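Hypothetical protein BSU32300 (Bacillus subtilis subsp. subtilis str. 168, PDB 1YLM) is probably an RNase and the toxic component of a putative type VII toxin-antitoxin system, probably neutralised by its cognate antitoxin YutD. Local coordinates at residues A[30-33]-A[34-37]; A[93-96]-A[97-100]; A[112-115]-A[116-120]; A[122-125]-A[126-129]. All blocks are in the same frame, centred on the assembly; numbering follows the deposited sequence.

Overall arrangement
The four contacts are local and follow one another along the chain; none nests in or crosses another. Contact 1 lies where the loop after helix 6-23 enters helix 32-59. Contact 2 rounds the turn that joins helix 83-93 to helix 96-100 and holds Arg96. Contact 3 lies at the join of helices 108-117 and 119-137, and contact 4 is two turns within helix 119-137. Contacts 2 and 3 touch through Tyr95 and Leu114, and contacts 3 and 4 through Ile115 and Leu122. Contact 1 touches none of the others; its centre is about 27 Å from that of contact 4. Contacts 1 and 2 both reach the second subunit.

Contact 1. Residues A[30-33]-A[34-37]; sequences QSEI and GELA
Ser31 turns its hydroxyl toward the first turn of the helix and meets Gly34. Its OG stands between the backbone N and the carbonyl carbon (chi1 89°). From there it accepts a capping hydrogen bond from the backbone, with Gly34 N 2.6 Å from Ser31 OG. The same hydroxyl is hydrogen-bonded to the backbone O of Asp28, which ties the helix start to the preceding loop.

The Glu35 side chain runs back along the turn. Its CG sits anti to its own carbonyl carbon (chi1 -66°), and the chain beyond is extended. This lays Glu35 CG 3.1 Å from Ser31 O, while the carboxylate ends near Glu32. Two like charges then face each other, with Glu32 OE2 4.4 Å from Glu35 OE1. A water bridges these two oxygens, donating to both. A second water donates to Glu35 OE1 and to Glu32 O. Such bridging probably softens the repulsion. Glu32 OE2 is also hydrogen-bonded to His18 of the second subunit.

Ile33 and Leu36 meet loosely, CD1 to CD1, at 4.5 Å. Both pack on the second subunit, where Ile33 lies on Ala37 and Leu36 on Ile41. Backbone bonds from Glu35 N to Ser31 O and from Ala37 N to Ile33 O continue the turn. This is a serine N-cap, opening a helix that takes part in the homodimer interface.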
loop_
_atom_site.group_PDB
_atom_site.type_symbol
_atom_site.label_atom_id
_atom_site.label_comp_id
_atom_site.label_asym_id
_atom_site.label_seq_id
_atom_site.Cartn_x
_atom_site.Cartn_y
_atom_site.Cartn_z
ATOM N N GLN A 30 5.294 2.391 18.836
ATOM C CA GLN A 30 5.959 3.679 18.822
ATOM C C GLN A 30 7.471 3.830 18.570
ATOM O O GLN A 30 7.824 4.933 18.123
ATOM C CB GLN A 30 5.703 4.423 20.162
ATOM C CG GLN A 30 4.246 4.576 20.600
ATOM C CD GLN A 30 3.944 5.950 21.183
ATOM O OE1 GLN A 30 3.509 6.070 22.337
ATOM N NE2 GLN A 30 4.165 6.998 20.385
ATOM N N SER A 31 8.371 2.826 18.674
ATOM C CA SER A 31 9.144 2.269 17.499
ATOM C C SER A 31 8.778 2.899 16.161
ATOM O O SER A 31 7.665 2.721 15.703
ATOM C CB SER A 31 9.628 0.805 17.610
ATOM O OG SER A 31 8.722 -0.148 17.154
ATOM N N GLU A 32 9.704 3.562 15.465
ATOM C CA GLU A 32 10.111 3.201 14.083
ATOM C C GLU A 32 9.568 1.961 13.369
ATOM O O GLU A 32 8.720 2.089 12.477
ATOM C CB GLU A 32 11.530 3.626 13.712
ATOM C CG GLU A 32 11.774 5.053 14.160
ATOM C CD GLU A 32 12.442 5.907 13.124
ATOM O OE1 GLU A 32 13.687 5.933 13.133
ATOM O OE2 GLU A 32 11.733 6.561 12.323
ATOM N N ILE A 33 10.014 0.792 13.793
ATOM C CA ILE A 33 9.509 -0.454 13.240
ATOM C C ILE A 33 8.025 -0.634 13.576
ATOM O O ILE A 33 7.236 -1.044 12.725
ATOM C CB ILE A 33 10.364 -1.667 13.716
ATOM C CG1 ILE A 33 11.847 -1.450 13.372
ATOM C CG2 ILE A 33 9.814 -2.993 13.167
ATOM C CD1 ILE A 33 12.143 -0.954 11.950
ATOM N N GLY A 34 7.643 -0.298 14.806
ATOM C CA GLY A 34 6.238 -0.370 15.221
ATOM C C GLY A 34 5.351 0.519 14.363
ATOM O O GLY A 34 4.277 0.089 13.947
ATOM N N GLU A 35 5.810 1.739 14.061
ATOM C CA GLU A 35 5.024 2.668 13.226
ATOM C C GLU A 35 4.771 2.116 11.831
ATOM O O GLU A 35 3.668 2.233 11.284
ATOM C CB GLU A 35 5.732 4.029 13.103
ATOM C CG GLU A 35 5.808 4.775 14.416
ATOM C CD GLU A 35 6.651 6.052 14.343
ATOM O OE1 GLU A 35 7.458 6.252 13.397
ATOM O OE2 GLU A 35 6.495 6.861 15.270
ATOM N N LEU A 36 5.819 1.541 11.259
ATOM C CA LEU A 36 5.768 0.982 9.924
ATOM C C LEU A 36 4.841 -0.223 9.896
ATOM O O LEU A 36 4.030 -0.343 8.979
ATOM C CB LEU A 36 7.165 0.575 9.482
ATOM C CG LEU A 36 8.090 1.717 9.056
ATOM C CD1 LEU A 36 9.505 1.133 9.005
ATOM C CD2 LEU A 36 7.668 2.277 7.701
ATOM N N ALA A 37 4.953 -1.097 10.903
ATOM C CA ALA A 37 4.076 -2.284 10.978
ATOM C C ALA A 37 2.614 -1.869 11.090
ATOM O O ALA A 37 1.745 -2.481 10.463
ATOM C CB ALA A 37 4.461 -3.195 12.144
HETATM O O HOH W 1 8.797 4.833 11.127
HETATM O O HOH W 2 9.509 8.287 12.968
#

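Contact 2. Residues A[93-96]-A[97-100]; sequences IAYR and KTLV
Tyr95 and Arg96 reach the next helical turn through different first torsions. The chi1 of Tyr95, -147°, is well off a staggered value, and it brings the ring to Thr98 and Leu99. Arg96 has CG opposite its backbone N (chi1 -167°) and stays extended to NE, which carries its guanidinium to Val100 CG2.

Thr98 lies over one face of the tyrosine ring. Its CB is 4.1 Å from the Tyr95 ring centroid and only 10° off the normal, a CH-pi contact. The methyl of Thr98 reaches the phenol end, with Thr98 CG2 3.8 Å from Tyr95 CZ. Leu99 comes instead to the ring edge, where its CG is 3.7 Å from Tyr95 CD2. One face and one edge of the ring are thus lined by one turn of helix. The phenol oxygen is hydrogen-bonded to Glu110 and to the backbone N of Asp107.

Val100 CG2 lies over one face of the Arg96 guanidinium, 3.9 Å from NH1. The NE of Arg96 is in a salt bridge with Glu47, and Tyr68 adds a cation-pi contact. These partners probably fix the direction of the guanidinium.

Backbone bonds run from Leu99 N to Tyr95 O and from Val100 N to Arg96 O. Two waters join the carbonyls of Ile93 and Ala94 to the amides of Lys97 and Thr98, respectively. A type I turn from Ile93 to Arg96 leads into this short helix. By similarity, Arg96 is an active-site residue and opens the RX(4)HXY motif of HepT RNase toxins, here with Gln101 at the histidine position.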
loop_
_atom_site.group_PDB
_atom_site.type_symbol
_atom_site.label_atom_id
_atom_site.label_comp_id
_atom_site.label_asym_id
_atom_site.label_seq_id
_atom_site.Cartn_x
_atom_site.Cartn_y
_atom_site.Cartn_z
ATOM N N ILE A 93 -11.710 3.533 6.452
ATOM C CA ILE A 93 -11.485 3.537 5.010
ATOM C C ILE A 93 -11.016 4.908 4.495
ATOM O O ILE A 93 -10.210 5.000 3.561
ATOM C CB ILE A 93 -12.771 3.054 4.267
ATOM C CG1 ILE A 93 -12.974 1.546 4.524
ATOM C CG2 ILE A 93 -12.720 3.402 2.767
ATOM C CD1 ILE A 93 -14.391 1.021 4.237
ATOM N N ALA A 94 -11.514 5.970 5.120
ATOM C CA ALA A 94 -11.119 7.331 4.758
ATOM C C ALA A 94 -9.612 7.572 4.919
ATOM O O ALA A 94 -9.075 8.510 4.331
ATOM C CB ALA A 94 -11.931 8.345 5.568
ATOM N N TYR A 95 -8.933 6.707 5.683
ATOM C CA TYR A 95 -7.471 6.802 5.840
ATOM C C TYR A 95 -6.664 6.213 4.664
ATOM O O TYR A 95 -5.450 6.383 4.589
ATOM C CB TYR A 95 -7.016 6.218 7.199
ATOM C CG TYR A 95 -5.808 6.937 7.766
ATOM C CD1 TYR A 95 -5.933 8.208 8.327
ATOM C CD2 TYR A 95 -4.528 6.357 7.719
ATOM C CE1 TYR A 95 -4.832 8.880 8.841
ATOM C CE2 TYR A 95 -3.405 7.043 8.219
ATOM C CZ TYR A 95 -3.571 8.299 8.782
ATOM O OH TYR A 95 -2.493 9.000 9.301
ATOM N N ARG A 96 -7.343 5.522 3.742
ATOM C CA ARG A 96 -6.670 4.822 2.653
ATOM C C ARG A 96 -5.787 5.743 1.823
ATOM O O ARG A 96 -4.655 5.403 1.536
ATOM C CB ARG A 96 -7.665 4.110 1.735
ATOM C CG ARG A 96 -6.991 3.122 0.779
ATOM C CD ARG A 96 -7.993 2.566 -0.237
ATOM N NE ARG A 96 -7.370 1.575 -1.118
ATOM C CZ ARG A 96 -6.861 1.823 -2.322
ATOM N NH1 ARG A 96 -6.890 3.050 -2.849
ATOM N NH2 ARG A 96 -6.320 0.827 -3.017
ATOM N N LYS A 97 -6.305 6.906 1.435
ATOM C CA LYS A 97 -5.538 7.805 0.566
ATOM C C LYS A 97 -4.221 8.237 1.220
ATOM O O LYS A 97 -3.190 8.315 0.550
ATOM C CB LYS A 97 -6.375 9.038 0.172
ATOM C CG LYS A 97 -5.693 9.977 -0.818
ATOM C CD LYS A 97 -6.575 11.214 -1.073
ATOM C CE LYS A 97 -6.018 12.109 -2.197
ATOM N NZ LYS A 97 -6.970 13.254 -2.508
ATOM N N THR A 98 -4.256 8.494 2.525
ATOM C CA THR A 98 -3.042 8.823 3.269
ATOM C C THR A 98 -2.033 7.674 3.233
ATOM O O THR A 98 -0.833 7.888 3.023
ATOM C CB THR A 98 -3.361 9.216 4.728
ATOM O OG1 THR A 98 -4.227 10.367 4.720
ATOM C CG2 THR A 98 -2.074 9.561 5.475
ATOM N N LEU A 99 -2.525 6.453 3.416
ATOM C CA LEU A 99 -1.642 5.281 3.444
ATOM C C LEU A 99 -1.035 4.928 2.094
ATOM O O LEU A 99 0.130 4.517 2.036
ATOM C CB LEU A 99 -2.375 4.077 4.037
ATOM C CG LEU A 99 -2.537 4.138 5.558
ATOM C CD1 LEU A 99 -3.591 3.118 6.000
ATOM C CD2 LEU A 99 -1.202 3.886 6.280
ATOM N N VAL A 100 -1.806 5.098 1.013
ATOM C CA VAL A 100 -1.376 4.614 -0.312
ATOM C C VAL A 100 -0.885 5.698 -1.272
ATOM O O VAL A 100 -0.105 5.414 -2.185
ATOM C CB VAL A 100 -2.464 3.752 -1.009
ATOM C CG1 VAL A 100 -2.961 2.661 -0.054
ATOM C CG2 VAL A 100 -3.605 4.609 -1.504
HETATM O O HOH W 3 -9.281 7.415 1.535
HETATM O O HOH W 4 -6.742 9.599 3.796
#

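Contact 3. Residues A[112-115]-A[116-120]; sequences YRLI and KAHQT
Tyr112 and Lys116 lie side by side, one helical turn apart, and point the same way. The lysine starts with CG anti to its backbone N (chi1 -154°) and bends at chi2 (79°). The bend brings its chain beside the phenol end, with Lys116 CD 3.5 Å from Tyr112 OH. The methylene meets the ring obliquely. Nearer the backbone, Lys116 CB lies 3.4 Å from Tyr112 O. Beyond this pair, the rings of Phe23 and Trp29 meet Tyr112 at an inclination. Lys116 NZ has a long, weak ion pair with Asp24.

Leu114 and His118 are set at a slant to each other. One leucine methyl approaches the imidazole, with Leu114 CD1 4.1 Å from His118 NE2. The carbonyl of the same leucine is nearer, Leu114 O lying 3.2 Å from His118 CD2. Ala117 places its CB over one face of the imidazole. The other ring nitrogen, ND1, is hydrogen-bonded to Glu88 in helix 83-93.

The backbone changes course at this histidine. Lys116 N still bonds Tyr112 O at 2.9 Å in regular helical fashion, as Ala117 N does Arg113 O. His118 N makes a weak bond to Leu114 O, 3.3 Å long. It makes a second bond to Ile115 O, at 3.2 Å, from well above the plane of that carbonyl. His118 both leaves the first helix and occupies the N-cap position of the next. This is a tight helix-helix junction, joining helices 108-117 and 119-137 within the all-helical HepT-like domain.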
loop_
_atom_site.group_PDB
_atom_site.type_symbol
_atom_site.label_atom_id
_atom_site.label_comp_id
_atom_site.label_asym_id
_atom_site.label_seq_id
_atom_site.Cartn_x
_atom_site.Cartn_y
_atom_site.Cartn_z
ATOM N N TYR A 112 -3.432 4.400 14.851
ATOM C CA TYR A 112 -3.709 3.586 16.032
ATOM C C TYR A 112 -5.055 3.941 16.660
ATOM O O TYR A 112 -5.873 3.051 16.951
ATOM C CB TYR A 112 -2.596 3.698 17.094
ATOM C CG TYR A 112 -2.896 2.861 18.323
ATOM C CD1 TYR A 112 -2.457 1.541 18.414
ATOM C CD2 TYR A 112 -3.659 3.383 19.377
ATOM C CE1 TYR A 112 -2.753 0.767 19.525
ATOM C CE2 TYR A 112 -3.965 2.616 20.488
ATOM C CZ TYR A 112 -3.505 1.313 20.555
ATOM O OH TYR A 112 -3.801 0.557 21.665
ATOM N N ARG A 113 -5.276 5.242 16.873
ATOM C CA ARG A 113 -6.493 5.698 17.538
ATOM C C ARG A 113 -7.713 5.379 16.707
ATOM O O ARG A 113 -8.756 5.015 17.242
ATOM C CB ARG A 113 -6.415 7.192 17.869
ATOM C CG ARG A 113 -5.475 7.440 19.058
ATOM C CD ARG A 113 -5.426 8.897 19.478
ATOM N NE ARG A 113 -4.827 9.773 18.473
ATOM C CZ ARG A 113 -3.536 10.094 18.411
ATOM N NH1 ARG A 113 -2.661 9.592 19.281
ATOM N NH2 ARG A 113 -3.116 10.921 17.468
ATOM N N LEU A 114 -7.562 5.495 15.394
ATOM C CA LEU A 114 -8.635 5.179 14.462
ATOM C C LEU A 114 -9.061 3.714 14.519
ATOM O O LEU A 114 -10.259 3.403 14.682
ATOM C CB LEU A 114 -8.198 5.591 13.048
ATOM C CG LEU A 114 -9.235 5.774 11.964
ATOM C CD1 LEU A 114 -10.336 6.732 12.408
ATOM C CD2 LEU A 114 -8.518 6.256 10.687
ATOM N N ILE A 115 -8.084 2.816 14.420
ATOM C CA ILE A 115 -8.336 1.386 14.477
ATOM C C ILE A 115 -8.916 0.996 15.843
ATOM O O ILE A 115 -9.893 0.245 15.912
ATOM C CB ILE A 115 -7.041 0.581 14.169
ATOM C CG1 ILE A 115 -6.503 0.957 12.773
ATOM C CG2 ILE A 115 -7.290 -0.923 14.279
ATOM C CD1 ILE A 115 -5.157 0.336 12.413
ATOM N N LYS A 116 -8.328 1.531 16.914
ATOM C CA LYS A 116 -8.797 1.221 18.268
ATOM C C LYS A 116 -10.250 1.627 18.451
ATOM O O LYS A 116 -11.062 0.844 18.962
ATOM C CB LYS A 116 -7.908 1.857 19.355
ATOM C CG LYS A 116 -7.945 1.076 20.680
ATOM C CD LYS A 116 -7.038 -0.162 20.578
ATOM C CE LYS A 116 -7.309 -1.207 21.641
ATOM N NZ LYS A 116 -6.351 -2.352 21.489
ATOM N N ALA A 117 -10.580 2.827 17.983
ATOM C CA ALA A 117 -11.928 3.382 18.110
ATOM C C ALA A 117 -12.989 2.507 17.437
ATOM O O ALA A 117 -14.146 2.514 17.845
ATOM C CB ALA A 117 -11.969 4.781 17.536
ATOM N N HIS A 118 -12.599 1.787 16.389
ATOM C CA HIS A 118 -13.550 0.978 15.617
ATOM C C HIS A 118 -13.227 -0.503 15.682
ATOM O O HIS A 118 -13.611 -1.263 14.802
ATOM C CB HIS A 118 -13.623 1.495 14.171
ATOM C CG HIS A 118 -13.870 2.974 14.086
ATOM N ND1 HIS A 118 -14.966 3.576 14.672
ATOM C CD2 HIS A 118 -13.143 3.975 13.535
ATOM C CE1 HIS A 118 -14.920 4.880 14.456
ATOM N NE2 HIS A 118 -13.821 5.151 13.773
ATOM N N GLN A 119 -12.544 -0.922 16.747
ATOM C CA GLN A 119 -12.060 -2.290 16.826
ATOM C C GLN A 119 -13.209 -3.309 16.879
ATOM O O GLN A 119 -13.134 -4.352 16.235
ATOM C CB GLN A 119 -11.084 -2.461 17.997
ATOM C CG GLN A 119 -10.327 -3.788 17.955
ATOM C CD GLN A 119 -9.191 -3.860 18.942
ATOM O OE1 GLN A 119 -8.679 -2.840 19.387
ATOM N NE2 GLN A 119 -8.781 -5.076 19.283
ATOM N N THR A 120 -14.284 -2.997 17.606
ATOM C CA THR A 120 -15.435 -3.909 17.666
ATOM C C THR A 120 -16.096 -4.143 16.284
ATOM O O THR A 120 -16.360 -5.297 15.915
ATOM C CB THR A 120 -16.489 -3.460 18.715
ATOM O OG1 THR A 120 -15.890 -3.454 20.024
ATOM C CG2 THR A 120 -17.669 -4.424 18.736
#

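Contact 4. Residues A[122-125]-A[126-129]; sequences LQDF and PKRI
Phe125 and Ile129 make the apolar part of the contact. The phenyl ring has its CG opposite the backbone N (chi1 -180°), which turns one face to the isoleucine one turn on. Ile129 CG1 lies over that face, offset toward the rim, 4.0 Å from the Phe125 ring centroid in a CH-pi contact. The terminal methyl adds to it, with Ile129 CD1 3.8 Å from Phe125 CZ. Pro126 CD lies 3.4 Å from Phe125 CB, and these two side chains cross at about a right angle.

The charged groups gather round Asp124. Arg128 bends at chi2 (-76°) and runs alongside it, the carboxylate and guanidinium planes 29° apart. Their salt bridge is long, with Asp124 OD2 3.8 Å from Arg128 NH2. The oxygen lies well out of the guanidinium plane, so attraction between the charges carries it. Arg128 NH2 has its main partner in Glu85. Lys127 is reached through a water, which lies 2.9 Å from Asp124 OD1 and likewise from Lys127 NZ.

Among backbone bonds, Arg128 N to Asp124 O is 3.0 Å, and Ile129 N bonds Phe125 O. Pro126 has no N-H to give to the preceding turn, and the helix kinks there.

The apolar side of the segment packs on three helices. Pro126 faces helix 6-23, Leu122 and Phe125 pack on both helix 83-93 and helix 32-59, and Ile129 touches helices 6-23 and 32-59.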
loop_
_atom_site.group_PDB
_atom_site.type_symbol
_atom_site.label_atom_id
_atom_site.label_comp_id
_atom_site.label_asym_id
_atom_site.label_seq_id
_atom_site.Cartn_x
_atom_site.Cartn_y
_atom_site.Cartn_z
ATOM N N LEU A 122 -14.616 -3.709 13.451
ATOM C CA LEU A 122 -13.612 -4.490 12.711
ATOM C C LEU A 122 -13.685 -5.993 13.012
ATOM O O LEU A 122 -13.763 -6.811 12.090
ATOM C CB LEU A 122 -12.199 -3.934 12.948
ATOM C CG LEU A 122 -11.925 -2.573 12.294
ATOM C CD1 LEU A 122 -10.635 -1.968 12.818
ATOM C CD2 LEU A 122 -11.886 -2.695 10.761
ATOM N N GLN A 123 -13.695 -6.347 14.295
ATOM C CA GLN A 123 -13.820 -7.738 14.728
ATOM C C GLN A 123 -15.088 -8.406 14.202
ATOM O O GLN A 123 -15.079 -9.585 13.864
ATOM C CB GLN A 123 -13.815 -7.832 16.258
ATOM C CG GLN A 123 -12.517 -7.365 16.912
ATOM C CD GLN A 123 -12.616 -7.287 18.430
ATOM O OE1 GLN A 123 -13.706 -7.148 18.994
ATOM N NE2 GLN A 123 -11.475 -7.371 19.097
ATOM N N ASP A 124 -16.176 -7.646 14.145
ATOM C CA ASP A 124 -17.465 -8.182 13.705
ATOM C C ASP A 124 -17.626 -8.313 12.196
ATOM O O ASP A 124 -18.498 -9.046 11.741
ATOM C CB ASP A 124 -18.603 -7.326 14.261
ATOM C CG ASP A 124 -18.766 -7.491 15.759
ATOM O OD1 ASP A 124 -18.260 -8.491 16.310
ATOM O OD2 ASP A 124 -19.402 -6.620 16.377
ATOM N N PHE A 125 -16.797 -7.602 11.429
ATOM C CA PHE A 125 -16.921 -7.604 9.960
ATOM C C PHE A 125 -16.876 -9.019 9.333
ATOM O O PHE A 125 -17.763 -9.364 8.546
ATOM C CB PHE A 125 -15.894 -6.660 9.313
ATOM C CG PHE A 125 -15.970 -6.611 7.801
ATOM C CD1 PHE A 125 -16.996 -5.899 7.156
ATOM C CD2 PHE A 125 -15.037 -7.280 7.023
ATOM C CE1 PHE A 125 -17.078 -5.870 5.765
ATOM C CE2 PHE A 125 -15.094 -7.232 5.625
ATOM C CZ PHE A 125 -16.110 -6.532 4.998
ATOM N N PRO A 126 -15.856 -9.841 9.679
ATOM C CA PRO A 126 -15.836 -11.222 9.154
ATOM C C PRO A 126 -17.075 -12.032 9.546
ATOM O O PRO A 126 -17.580 -12.815 8.739
ATOM C CB PRO A 126 -14.579 -11.843 9.804
ATOM C CG PRO A 126 -13.740 -10.708 10.224
ATOM C CD PRO A 126 -14.669 -9.556 10.514
ATOM N N LYS A 127 -17.550 -11.858 10.776
ATOM C CA LYS A 127 -18.766 -12.531 11.228
ATOM C C LYS A 127 -19.979 -12.164 10.354
ATOM O O LYS A 127 -20.735 -13.045 9.937
ATOM C CB LYS A 127 -19.063 -12.196 12.694
ATOM C CG LYS A 127 -17.923 -12.513 13.665
ATOM C CD LYS A 127 -18.297 -12.127 15.119
ATOM C CE LYS A 127 -19.650 -12.748 15.532
ATOM N NZ LYS A 127 -19.768 -12.967 17.028
ATOM N N ARG A 128 -20.170 -10.872 10.098
ATOM C CA ARG A 128 -21.253 -10.394 9.227
ATOM C C ARG A 128 -21.164 -11.018 7.840
ATOM O O ARG A 128 -22.168 -11.493 7.297
ATOM C CB ARG A 128 -21.207 -8.865 9.067
ATOM C CG ARG A 128 -21.372 -8.089 10.360
ATOM C CD ARG A 128 -22.797 -8.046 10.877
ATOM N NE ARG A 128 -22.810 -7.346 12.168
ATOM C CZ ARG A 128 -22.683 -7.941 13.353
ATOM N NH1 ARG A 128 -22.581 -9.265 13.445
ATOM N NH2 ARG A 128 -22.674 -7.206 14.464
ATOM N N ILE A 129 -19.968 -10.996 7.254
ATOM C CA ILE A 129 -19.779 -11.582 5.927
ATOM C C ILE A 129 -20.096 -13.085 5.910
ATOM O O ILE A 129 -20.796 -13.568 5.014
ATOM C CB ILE A 129 -18.355 -11.362 5.363
ATOM C CG1 ILE A 129 -18.008 -9.857 5.249
ATOM C CG2 ILE A 129 -18.229 -12.029 4.006
ATOM C CD1 ILE A 129 -18.964 -9.014 4.361
HETATM O O HOH W 5 -20.323 -10.188 17.535
#